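Local coordinates for protein (GYP1P) (Saccharomyces cerevisiae, PDB 1FKM), which stimulates GTP hydrolysis by Ypt/Rab GTPases such as YPT1 and YPT7, supplying catalytic finger residues in trans from its TBC domain, at residues His88-Asp93 / Ser127-Gly132. Residues are numbered along the deposited sequence; the frame is centred on the assembly and turned at random.
Sequences HQIEID and SGYVQG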
loop_
_atom_site.group_PDB
_atom_site.type_symbol
_atom_site.label_atom_id
_atom_site.label_comp_id
_atom_site.label_asym_id
_atom_site.label_seq_id
_atom_site.Cartn_x
_atom_site.Cartn_y
_atom_site.Cartn_z
ATOM N N HIS A 88 -21.594 4.428 7.927
ATOM C CA HIS A 88 -21.973 5.493 6.998
ATOM C C HIS A 88 -20.797 6.398 6.643
ATOM O O HIS A 88 -20.707 6.909 5.533
ATOM C CB HIS A 88 -23.136 6.295 7.586
ATOM C CG HIS A 88 -24.435 5.553 7.561
ATOM N ND1 HIS A 88 -25.405 5.709 8.528
ATOM C CD2 HIS A 88 -24.922 4.643 6.684
ATOM C CE1 HIS A 88 -26.431 4.924 8.250
ATOM N NE2 HIS A 88 -26.164 4.266 7.136
ATOM N N GLN A 89 -19.888 6.583 7.590
ATOM C CA GLN A 89 -18.704 7.400 7.363
ATOM C C GLN A 89 -17.855 6.753 6.264
ATOM O O GLN A 89 -17.260 7.440 5.431
ATOM C CB GLN A 89 -17.918 7.507 8.668
ATOM C CG GLN A 89 -16.508 8.013 8.547
ATOM C CD GLN A 89 -15.819 8.065 9.902
ATOM O OE1 GLN A 89 -15.951 7.148 10.710
ATOM N NE2 GLN A 89 -15.076 9.136 10.151
ATOM N N ILE A 90 -17.810 5.425 6.258
ATOM C CA ILE A 90 -17.038 4.694 5.252
ATOM C C ILE A 90 -17.769 4.692 3.919
ATOM O O ILE A 90 -17.154 4.744 2.853
ATOM C CB ILE A 90 -16.803 3.245 5.702
ATOM C CG1 ILE A 90 -15.881 3.240 6.923
ATOM C CG2 ILE A 90 -16.202 2.421 4.565
ATOM C CD1 ILE A 90 -15.788 1.898 7.586
ATOM N N GLU A 91 -19.091 4.635 3.998
ATOM C CA GLU A 91 -19.963 4.629 2.832
ATOM C C GLU A 91 -19.744 5.891 2.006
ATOM O O GLU A 91 -19.877 5.881 0.782
ATOM C CB GLU A 91 -21.415 4.563 3.296
ATOM C CG GLU A 91 -22.446 4.582 2.196
ATOM C CD GLU A 91 -23.845 4.777 2.743
ATOM O OE1 GLU A 91 -24.237 4.018 3.655
ATOM O OE2 GLU A 91 -24.550 5.690 2.262
ATOM N N ILE A 92 -19.413 6.980 2.689
ATOM C CA ILE A 92 -19.170 8.258 2.036
ATOM C C ILE A 92 -17.877 8.269 1.212
ATOM O O ILE A 92 -17.794 8.952 0.191
ATOM C CB ILE A 92 -19.122 9.394 3.081
ATOM C CG1 ILE A 92 -20.509 9.567 3.706
ATOM C CG2 ILE A 92 -18.650 10.688 2.442
ATOM C CD1 ILE A 92 -20.553 10.556 4.858
ATOM N N ASP A 93 -16.876 7.507 1.641
ATOM C CA ASP A 93 -15.603 7.469 0.924
ATOM C C ASP A 93 -15.425 6.364 -0.117
ATOM O O ASP A 93 -14.717 6.554 -1.108
ATOM C CB ASP A 93 -14.442 7.397 1.919
ATOM C CG ASP A 93 -14.114 8.744 2.529
ATOM O OD1 ASP A 93 -14.819 9.729 2.218
ATOM O OD2 ASP A 93 -13.149 8.818 3.318
ATOM N N SER A 127 -8.470 4.779 16.424
ATOM C CA SER A 127 -8.366 5.405 15.111
ATOM C C SER A 127 -9.736 5.611 14.486
ATOM O O SER A 127 -10.066 6.709 14.027
ATOM C CB SER A 127 -7.537 4.529 14.160
ATOM O OG SER A 127 -6.294 4.154 14.734
ATOM N N GLY A 128 -10.531 4.545 14.485
ATOM C CA GLY A 128 -11.831 4.597 13.854
ATOM C C GLY A 128 -11.460 4.628 12.384
ATOM O O GLY A 128 -10.322 4.300 12.041
ATOM N N TYR A 129 -12.385 5.007 11.512
ATOM C CA TYR A 129 -12.049 5.076 10.099
ATOM C C TYR A 129 -11.334 6.401 9.848
ATOM O O TYR A 129 -11.764 7.447 10.332
ATOM C CB TYR A 129 -13.299 5.007 9.220
ATOM C CG TYR A 129 -12.994 5.354 7.781
ATOM C CD1 TYR A 129 -12.189 4.522 7.001
ATOM C CD2 TYR A 129 -13.453 6.544 7.219
ATOM C CE1 TYR A 129 -11.844 4.868 5.701
ATOM C CE2 TYR A 129 -13.114 6.900 5.920
ATOM C CZ TYR A 129 -12.308 6.056 5.166
ATOM O OH TYR A 129 -11.963 6.395 3.875
ATOM N N VAL A 130 -10.238 6.353 9.099
ATOM C CA VAL A 130 -9.487 7.559 8.793
ATOM C C VAL A 130 -9.253 7.623 7.296
ATOM O O VAL A 130 -8.796 6.653 6.690
ATOM C CB VAL A 130 -8.121 7.571 9.512
ATOM C CG1 VAL A 130 -7.401 8.894 9.247
ATOM C CG2 VAL A 130 -8.321 7.355 11.000
ATOM N N GLN A 131 -9.581 8.764 6.701
ATOM C CA GLN A 131 -9.401 8.948 5.269
ATOM C C GLN A 131 -7.933 8.677 4.964
ATOM O O GLN A 131 -7.034 9.219 5.621
ATOM C CB GLN A 131 -9.792 10.372 4.863
ATOM C CG GLN A 131 -9.918 10.573 3.363
ATOM C CD GLN A 131 -10.632 11.862 3.008
ATOM O OE1 GLN A 131 -10.153 12.956 3.309
ATOM N NE2 GLN A 131 -11.790 11.737 2.366
ATOM N N GLY A 132 -7.702 7.826 3.971
ATOM C CA GLY A 132 -6.352 7.449 3.607
ATOM C C GLY A 132 -6.259 5.936 3.661
ATOM O O GLY A 132 -5.574 5.313 2.848
HETATM O O HOH W 1 -14.754 5.874 12.819
#
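Tyr129 reaches from its loop onto helix 83-93, and its hydroxyl gives a hydrogen bond to Asp93 OD2, with OH and OD2 2.8 Å apart. The bond uses the anti lone pair of OD2, and the carboxylate plane stands 71° from the ring. CG of Tyr129 lies anti to the backbone N (chi1 169°), which sends the ring across to the helix. There Ile90 CG1 sits over one face, a CH-pi contact 4.1 Å from the ring centroid, while Gln89 CG meets the ring edge at CD2, 3.6 Å away. A water ties Gln89 OE1 to Tyr129 N. The same Asp93 OD2 takes a second, weak hydrogen bond from Gln131 NE2 at 3.4 Å, the two flat groups lying nearly parallel. Gln131 is the glutamine finger, and Asp93 OD1 is salt-bridged to Arg96, the arginine finger, so one carboxylate touches both catalytic residues of this Rab-GAP domain. A leucine in place of Tyr129 would probably leave Asp93 OD2 with only the weak Gln131 bond across this contact and take away the flat face that Ile90 CG1 packs on. The loop runs between helices 107-123 and 133-145; Ile90 also packs on Gln114 and Tyr118 of helix 107-123, and Gly132 takes the N-cap position of helix 133-145.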